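Local coordinates for protein cytolethal distending toxin subunit A (Haemophilus ducreyi, PDB 1SR4) that forms part of a three-subunit bacterial genotoxin, probably pairing with CdtC to deliver CdtB into host cells, where the toxin causes growth arrest and chromatin fragmentation, at residues I96-M101 / P197-A202; R111-S116 / D131-D136. All coordinates share one frame; numbering follows the deposited sequence.

Contact 1: residues I96-M101 / P197-A202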
ATOM      1  N   ILE A  96     -17.998  -6.358  14.906  1.00  7.18           N
ATOM      2  CA  ILE A  96     -17.049  -6.622  15.987  1.00  8.67           C
ATOM      3  C   ILE A  96     -15.837  -7.349  15.372  1.00  9.13           C
ATOM      4  O   ILE A  96     -14.823  -7.594  16.045  1.00  7.75           O
ATOM      5  CB  ILE A  96     -17.642  -7.528  17.092  1.00 10.44           C
ATOM      6  CG1 ILE A  96     -17.933  -8.927  16.533  1.00 10.66           C
ATOM      7  CG2 ILE A  96     -18.900  -6.886  17.672  1.00 10.04           C
ATOM      8  CD1 ILE A  96     -18.369  -9.946  17.603  1.00 14.41           C
ATOM      9  N   ARG A  97     -15.958  -7.679  14.084  1.00  8.35           N
ATOM     10  CA  ARG A  97     -14.893  -8.373  13.341  1.00  8.39           C
ATOM     11  C   ARG A  97     -13.914  -7.424  12.639  1.00  8.09           C
ATOM     12  O   ARG A  97     -12.873  -7.859  12.141  1.00  9.20           O
ATOM     13  CB  ARG A  97     -15.523  -9.297  12.302  1.00  6.93           C
ATOM     14  CG  ARG A  97     -16.332 -10.440  12.913  1.00  8.59           C
ATOM     15  CD  ARG A  97     -17.080 -11.204  11.825  1.00  9.86           C
ATOM     16  NE  ARG A  97     -18.020 -10.327  11.133  1.00  8.02           N
ATOM     17  CZ  ARG A  97     -18.621 -10.646   9.991  1.00  8.67           C
ATOM     18  NH1 ARG A  97     -18.391 -11.828   9.417  1.00  6.97           N
ATOM     19  NH2 ARG A  97     -19.425  -9.771   9.402  1.00  5.28           N
ATOM     20  N   ASN A  98     -14.250  -6.135  12.609  1.00  7.75           N
ATOM     21  CA  ASN A  98     -13.433  -5.117  11.954  1.00  8.43           C
ATOM     22  C   ASN A  98     -12.669  -4.257  12.938  1.00  8.82           C
ATOM     23  O   ASN A  98     -13.166  -3.940  14.009  1.00  9.23           O
ATOM     24  CB  ASN A  98     -14.307  -4.199  11.071  1.00  6.32           C
ATOM     25  CG  ASN A  98     -15.030  -4.961   9.989  1.00  8.68           C
ATOM     26  OD1 ASN A  98     -14.439  -5.805   9.317  1.00  6.71           O
ATOM     27  ND2 ASN A  98     -16.317  -4.669   9.808  1.00  8.35           N
ATOM     28  N   TRP A  99     -11.468  -3.851  12.535  1.00  9.26           N
ATOM     29  CA  TRP A  99     -10.613  -3.044  13.378  1.00  9.97           C
ATOM     30  C   TRP A  99     -10.034  -1.869  12.617  1.00 10.37           C
ATOM     31  O   TRP A  99      -9.877  -1.918  11.392  1.00 10.36           O
ATOM     32  CB  TRP A  99      -9.439  -3.882  13.897  1.00  9.53           C
ATOM     33  CG  TRP A  99      -9.841  -5.170  14.558  1.00  8.44           C
ATOM     34  CD1 TRP A  99     -10.080  -6.369  13.948  1.00  8.30           C
ATOM     35  CD2 TRP A  99     -10.049  -5.377  15.958  1.00  8.53           C
ATOM     36  NE1 TRP A  99     -10.424  -7.318  14.890  1.00  8.56           N
ATOM     37  CE2 TRP A  99     -10.407  -6.734  16.131  1.00  8.90           C
ATOM     38  CE3 TRP A  99      -9.963  -4.543  17.086  1.00  8.62           C
ATOM     39  CZ2 TRP A  99     -10.678  -7.286  17.390  1.00  7.59           C
ATOM     40  CZ3 TRP A  99     -10.233  -5.094  18.345  1.00 10.73           C
ATOM     41  CH2 TRP A  99     -10.585  -6.455  18.481  1.00  8.41           C
ATOM     42  N   LYS A 100      -9.711  -0.823  13.368  1.00  9.77           N
ATOM     43  CA  LYS A 100      -9.070   0.357  12.832  1.00 11.34           C
ATOM     44  C   LYS A 100      -7.626   0.256  13.344  1.00 12.12           C
ATOM     45  O   LYS A 100      -7.374   0.191  14.551  1.00 12.93           O
ATOM     46  CB  LYS A 100      -9.729   1.633  13.361  1.00 13.02           C
ATOM     47  CG  LYS A 100      -8.948   2.912  13.022  1.00 18.08           C
ATOM     48  CD  LYS A 100      -9.583   4.168  13.649  1.00 20.46           C
ATOM     49  CE  LYS A 100     -10.920   4.491  13.005  1.00 26.35           C
ATOM     50  NZ  LYS A 100     -11.598   5.704  13.595  1.00 29.54           N
ATOM     51  N   MET A 101      -6.687   0.219  12.417  1.00 11.86           N
ATOM     52  CA  MET A 101      -5.273   0.126  12.743  1.00 14.44           C
ATOM     53  C   MET A 101      -4.667   1.540  12.826  1.00 15.28           C
ATOM     54  O   MET A 101      -4.692   2.280  11.845  1.00 17.60           O
ATOM     55  CB  MET A 101      -4.590  -0.670  11.641  1.00 13.73           C
ATOM     56  CG  MET A 101      -3.370  -1.393  12.056  1.00 18.12           C
ATOM     57  SD  MET A 101      -2.671  -2.356  10.684  1.00 18.23           S
ATOM     58  CE  MET A 101      -1.079  -1.968  11.026  1.00 11.09           C
ATOM     59  N   PRO A 197      -9.305  -6.330   3.563  1.00  6.84           N
ATOM     60  CA  PRO A 197     -10.436  -5.395   3.597  1.00  6.67           C
ATOM     61  C   PRO A 197     -11.365  -5.801   4.734  1.00  7.32           C
ATOM     62  O   PRO A 197     -11.430  -6.973   5.107  1.00  8.65           O
ATOM     63  CB  PRO A 197     -11.117  -5.597   2.232  1.00  6.60           C
ATOM     64  CG  PRO A 197     -10.003  -6.156   1.346  1.00  7.30           C
ATOM     65  CD  PRO A 197      -9.296  -7.095   2.304  1.00  5.65           C
ATOM     66  N   PRO A 198     -12.097  -4.836   5.297  1.00  7.74           N
ATOM     67  CA  PRO A 198     -13.026  -5.112   6.394  1.00  8.20           C
ATOM     68  C   PRO A 198     -14.211  -5.889   5.848  1.00  9.31           C
ATOM     69  O   PRO A 198     -14.431  -5.896   4.629  1.00  9.47           O
ATOM     70  CB  PRO A 198     -13.438  -3.712   6.846  1.00  5.62           C
ATOM     71  CG  PRO A 198     -13.507  -2.956   5.518  1.00  5.61           C
ATOM     72  CD  PRO A 198     -12.216  -3.440   4.824  1.00  6.67           C
ATOM     73  N   VAL A 199     -14.967  -6.560   6.714  1.00  7.34           N
ATOM     74  CA  VAL A 199     -16.156  -7.235   6.222  1.00  7.78           C
ATOM     75  C   VAL A 199     -17.276  -6.203   6.345  1.00 10.53           C
ATOM     76  O   VAL A 199     -17.908  -6.051   7.392  1.00  9.54           O
ATOM     77  CB  VAL A 199     -16.493  -8.535   6.991  1.00  9.23           C
ATOM     78  CG1 VAL A 199     -15.706  -9.700   6.373  1.00  5.95           C
ATOM     79  CG2 VAL A 199     -16.155  -8.409   8.454  1.00  8.67           C
ATOM     80  N   LEU A 200     -17.478  -5.473   5.247  1.00 10.19           N
ATOM     81  CA  LEU A 200     -18.481  -4.409   5.158  1.00 11.60           C
ATOM     82  C   LEU A 200     -18.987  -4.326   3.722  1.00 11.60           C
ATOM     83  O   LEU A 200     -18.343  -4.849   2.814  1.00 11.40           O
ATOM     84  CB  LEU A 200     -17.845  -3.055   5.516  1.00  9.66           C
ATOM     85  CG  LEU A 200     -17.302  -2.788   6.931  1.00  9.80           C
ATOM     86  CD1 LEU A 200     -16.547  -1.467   6.965  1.00  9.71           C
ATOM     87  CD2 LEU A 200     -18.462  -2.753   7.918  1.00 10.47           C
ATOM     88  N   GLU A 201     -20.142  -3.682   3.521  1.00 10.80           N
ATOM     89  CA  GLU A 201     -20.663  -3.471   2.169  1.00 12.73           C
ATOM     90  C   GLU A 201     -19.663  -2.476   1.578  1.00 12.32           C
ATOM     91  O   GLU A 201     -19.273  -1.511   2.247  1.00 11.08           O
ATOM     92  CB  GLU A 201     -22.046  -2.826   2.192  1.00 15.99           C
ATOM     93  CG  GLU A 201     -23.158  -3.756   2.654  1.00 25.01           C
ATOM     94  CD  GLU A 201     -23.854  -4.442   1.492  1.00 28.66           C
ATOM     95  OE1 GLU A 201     -24.304  -3.737   0.555  1.00 33.89           O
ATOM     96  OE2 GLU A 201     -23.960  -5.680   1.514  1.00 32.81           O
ATOM     97  N   ALA A 202     -19.253  -2.721   0.338  1.00 11.11           N
ATOM     98  CA  ALA A 202     -18.263  -1.882  -0.339  1.00 10.32           C
ATOM     99  C   ALA A 202     -18.915  -1.059  -1.432  1.00 10.79           C
ATOM    100  O   ALA A 202     -19.826  -1.530  -2.103  1.00 11.49           O
ATOM    101  CB  ALA A 202     -17.174  -2.773  -0.950  1.00  7.87           C
TER
HETATM  102  O   HOH W   1     -19.662  -6.818   9.459  1.00 12.25           O
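N98 and V199 meet in a buried, hydrogen-bonded contact of the ricin-type beta-trefoil lectin domain. It joins the residues leading into strand 99-103 to the irregular chain that follows strand 189-196. With chi1 at -60°, N98 CG stands beside its own backbone N and anti to its carbonyl carbon, which carries the amide to the backbone of V199. Its OD1 accepts from V199 N at 2.8 Å, with the donor tilted 23° from the carbonyl plane. Its ND2 donates to V199 O at 3.2 Å along a nearly straight N-H line (174°), and this oxygen lies in the amide plane while ND2 sits above the plane of the V199 carbonyl. The two bonds fix the rotation of the amide, and ND2 has a further acceptor in Q115 OE1. Apolar carbons border the polar pair: P198 CB lies 3.4 Å from N98 OD1, and L200 CD2 reaches ND2 at the same distance.

V199 crosses R97 at about a right angle, its CG2 3.5 Å above the guanidinium plane, toward the rim, while G94 O holds NE and N87 and S90 take NH1. The same segment also meets CdtC: Q143 of that subunit bonds L200 O, and A202 pairs in an antiparallel ladder with a CdtC strand. A water accepts from R97 NH2 at 3.0 Å and donates to V199 O at 2.8 Å, giving that oxygen a second donor.

Contact 2: residues R111-S116 / D131-D136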
ATOM      1  N   ARG A 111      -1.752  -0.212  17.066  1.00 11.74           N
ATOM      2  CA  ARG A 111      -2.770  -0.682  17.979  1.00 12.17           C
ATOM      3  C   ARG A 111      -4.014  -0.880  17.124  1.00 11.61           C
ATOM      4  O   ARG A 111      -4.137  -0.280  16.043  1.00 12.23           O
ATOM      5  CB  ARG A 111      -3.024   0.326  19.075  1.00 13.93           C
ATOM      6  CG  ARG A 111      -3.786   1.531  18.634  1.00 18.00           C
ATOM      7  CD  ARG A 111      -4.326   2.208  19.855  1.00 23.15           C
ATOM      8  NE  ARG A 111      -5.110   3.393  19.548  1.00 22.99           N
ATOM      9  CZ  ARG A 111      -5.576   4.215  20.478  1.00 23.62           C
ATOM     10  NH1 ARG A 111      -5.329   3.961  21.757  1.00 21.37           N
ATOM     11  NH2 ARG A 111      -6.262   5.295  20.126  1.00 22.34           N
ATOM     12  N   PHE A 112      -4.926  -1.723  17.598  1.00  9.58           N
ATOM     13  CA  PHE A 112      -6.149  -2.049  16.870  1.00 10.51           C
ATOM     14  C   PHE A 112      -7.403  -1.729  17.674  1.00 10.35           C
ATOM     15  O   PHE A 112      -7.623  -2.286  18.748  1.00 11.55           O
ATOM     16  CB  PHE A 112      -6.132  -3.533  16.504  1.00  7.28           C
ATOM     17  CG  PHE A 112      -4.982  -3.920  15.610  1.00 11.98           C
ATOM     18  CD1 PHE A 112      -5.124  -3.902  14.226  1.00 10.78           C
ATOM     19  CD2 PHE A 112      -3.745  -4.263  16.158  1.00 12.73           C
ATOM     20  CE1 PHE A 112      -4.052  -4.218  13.401  1.00 13.90           C
ATOM     21  CE2 PHE A 112      -2.658  -4.584  15.339  1.00 15.03           C
ATOM     22  CZ  PHE A 112      -2.812  -4.561  13.958  1.00 14.30           C
ATOM     23  N   VAL A 113      -8.227  -0.844  17.127  1.00 11.60           N
ATOM     24  CA  VAL A 113      -9.462  -0.405  17.773  1.00 10.51           C
ATOM     25  C   VAL A 113     -10.680  -1.064  17.116  1.00 11.81           C
ATOM     26  O   VAL A 113     -10.881  -0.955  15.909  1.00 10.31           O
ATOM     27  CB  VAL A 113      -9.578   1.122  17.665  1.00 10.40           C
ATOM     28  CG1 VAL A 113     -10.728   1.643  18.565  1.00 10.81           C
ATOM     29  CG2 VAL A 113      -8.235   1.754  18.067  1.00 12.28           C
ATOM     30  N   ASN A 114     -11.504  -1.734  17.910  1.00 12.66           N
ATOM     31  CA  ASN A 114     -12.679  -2.411  17.359  1.00 12.54           C
ATOM     32  C   ASN A 114     -13.683  -1.431  16.765  1.00 12.18           C
ATOM     33  O   ASN A 114     -14.014  -0.425  17.391  1.00 11.56           O
ATOM     34  CB  ASN A 114     -13.356  -3.255  18.436  1.00 11.14           C
ATOM     35  CG  ASN A 114     -14.322  -4.266  17.849  1.00 12.01           C
ATOM     36  OD1 ASN A 114     -15.535  -4.040  17.795  1.00 11.21           O
ATOM     37  ND2 ASN A 114     -13.781  -5.387  17.386  1.00 10.42           N
ATOM     38  N   GLN A 115     -14.176  -1.732  15.564  1.00 10.64           N
ATOM     39  CA  GLN A 115     -15.126  -0.845  14.906  1.00 10.98           C
ATOM     40  C   GLN A 115     -16.411  -0.677  15.684  1.00 11.46           C
ATOM     41  O   GLN A 115     -16.923   0.424  15.805  1.00 10.57           O
ATOM     42  CB  GLN A 115     -15.504  -1.351  13.504  1.00  8.04           C
ATOM     43  CG  GLN A 115     -16.580  -0.495  12.858  1.00 11.03           C
ATOM     44  CD  GLN A 115     -16.895  -0.894  11.434  1.00 12.71           C
ATOM     45  OE1 GLN A 115     -16.803  -2.075  11.070  1.00 13.66           O
ATOM     46  NE2 GLN A 115     -17.291   0.082  10.620  1.00 10.95           N
ATOM     47  N   SER A 116     -16.935  -1.786  16.181  1.00 12.04           N
ATOM     48  CA  SER A 116     -18.196  -1.779  16.901  1.00 13.80           C
ATOM     49  C   SER A 116     -18.110  -1.381  18.358  1.00 14.10           C
ATOM     50  O   SER A 116     -18.888  -0.553  18.821  1.00 13.41           O
ATOM     51  CB  SER A 116     -18.849  -3.164  16.815  1.00 14.37           C
ATOM     52  OG  SER A 116     -20.032  -3.212  17.596  1.00 16.81           O
ATOM     53  N   ASP A 131      -9.873  -4.637  25.463  1.00 15.27           N
ATOM     54  CA  ASP A 131     -10.154  -3.854  26.668  1.00 15.05           C
ATOM     55  C   ASP A 131     -10.079  -2.373  26.341  1.00 17.78           C
ATOM     56  O   ASP A 131      -9.704  -1.980  25.220  1.00 16.84           O
ATOM     57  CB  ASP A 131      -9.149  -4.187  27.784  1.00 16.24           C
ATOM     58  CG  ASP A 131      -9.671  -3.833  29.190  1.00 17.76           C
ATOM     59  OD1 ASP A 131     -10.835  -3.408  29.337  1.00 15.11           O
ATOM     60  OD2 ASP A 131      -8.909  -4.003  30.158  1.00 18.84           O
ATOM     61  N   ILE A 132     -10.438  -1.553  27.323  1.00 16.14           N
ATOM     62  CA  ILE A 132     -10.424  -0.112  27.157  1.00 17.35           C
ATOM     63  C   ILE A 132      -9.080   0.341  26.604  1.00 16.47           C
ATOM     64  O   ILE A 132      -8.025  -0.057  27.084  1.00 14.19           O
ATOM     65  CB  ILE A 132     -10.728   0.580  28.509  1.00 19.76           C
ATOM     66  CG1 ILE A 132     -12.152   0.206  28.943  1.00 23.05           C
ATOM     67  CG2 ILE A 132     -10.626   2.102  28.375  1.00 21.86           C
ATOM     68  CD1 ILE A 132     -12.344   0.142  30.439  1.00 25.20           C
ATOM     69  N   CYS A 133      -9.137   1.172  25.577  1.00 16.70           N
ATOM     70  CA  CYS A 133      -7.937   1.676  24.933  1.00 18.08           C
ATOM     71  C   CYS A 133      -7.160   2.682  25.768  1.00 18.07           C
ATOM     72  O   CYS A 133      -7.740   3.540  26.436  1.00 16.45           O
ATOM     73  CB  CYS A 133      -8.304   2.332  23.603  1.00 18.30           C
ATOM     74  SG  CYS A 133      -9.041   1.222  22.355  1.00 21.55           S
ATOM     75  N   SER A 134      -5.842   2.569  25.725  1.00 16.64           N
ATOM     76  CA  SER A 134      -4.992   3.503  26.425  1.00 18.35           C
ATOM     77  C   SER A 134      -3.654   3.517  25.738  1.00 19.34           C
ATOM     78  O   SER A 134      -2.984   2.494  25.682  1.00 19.30           O
ATOM     79  CB  SER A 134      -4.801   3.112  27.880  1.00 18.82           C
ATOM     80  OG  SER A 134      -3.866   4.003  28.461  1.00 21.60           O
ATOM     81  N   LEU A 135      -3.264   4.675  25.215  1.00 19.73           N
ATOM     82  CA  LEU A 135      -1.992   4.794  24.528  1.00 22.79           C
ATOM     83  C   LEU A 135      -0.824   4.501  25.457  1.00 23.53           C
ATOM     84  O   LEU A 135       0.297   4.324  25.001  1.00 24.29           O
ATOM     85  CB  LEU A 135      -1.848   6.194  23.916  1.00 23.58           C
ATOM     86  CG  LEU A 135      -2.707   6.508  22.684  1.00 24.34           C
ATOM     87  CD1 LEU A 135      -2.703   8.009  22.408  1.00 25.65           C
ATOM     88  CD2 LEU A 135      -2.170   5.743  21.488  1.00 24.85           C
ATOM     89  N   ASP A 136      -1.088   4.444  26.760  1.00 24.55           N
ATOM     90  CA  ASP A 136      -0.030   4.170  27.723  1.00 25.51           C
ATOM     91  C   ASP A 136       0.117   2.698  28.079  1.00 23.93           C
ATOM     92  O   ASP A 136       0.936   2.338  28.922  1.00 23.02           O
ATOM     93  CB  ASP A 136      -0.253   4.985  28.994  1.00 28.50           C
ATOM     94  CG  ASP A 136      -0.215   6.473  28.729  1.00 31.71           C
ATOM     95  OD1 ASP A 136       0.712   6.917  28.021  1.00 33.38           O
ATOM     96  OD2 ASP A 136      -1.105   7.196  29.221  1.00 35.19           O
TER
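C133 meets R111 and V113, and L135 meets R111 alone, in a surface contact of the beta-trefoil between strand 110-114 and the loop that follows strand 127-131. No hydrogen bond crosses between the two segments, and van der Waals contact carries the pairing. The second segment starts at D131, whose OD1 takes a weak bond from I132 N (2.8 Å) and whose OD2 is in a salt bridge with R79. At C133 the chain comes up to the strand. Its SG, disulfide-bonded to C120, faces V113 CG1 at 4.2 Å, while its CB lies 3.9 Å from R111 NH1 and approaches the guanidinium obliquely.

S134 turns its side chain away from strand 110-114 and touches only through its backbone: S134 N stands at the edge of the guanidinium, near its plane and 4.2 Å from NH1. Its OG instead accepts from D136 N at 3.3 Å, an ST turn that bends the loop around L135. The leucine runs at about a right angle to the arginine and lays CD2 over one face of the guanidinium, 3.6 Å from R111 NH1. R111 reaches this place with CG between its backbone N and carbonyl carbon (chi1 74°) and the chain extended from CG to NE, while NH2 is held in a salt bridge by E102. R261 of the CdtB subunit packs on both R111 and L135.

Strand 110-114 lies antiparallel to strand 99-103, and F112 shares a backbone hydrogen bond with V121 of strand 120-124. The C120-C133 disulfide links the 131-136 loop to that latter strand, whose C120 side chain touches both R111 and V113.

How the contacts relate
Contacts 1 and 2 lie about 15 Å apart, centre to centre, within one beta-trefoil domain. They share the antiparallel pair of strands 99-103 and 110-114, consecutive in the chain: K100 N bonds V113 O at 2.8 Å, and N114 ND2 meets I96 O at the same distance. Both segments of contact 2 fall between those of contact 1 in sequence. Contact 1 joins the residues just before strand 99-103 to the late segment 197-202 and borders both CdtC and CdtB; contact 2 fits a surface loop onto the next strand and borders CdtB. One strand pair thus underlies regions of CdtA that meet both partner subunits.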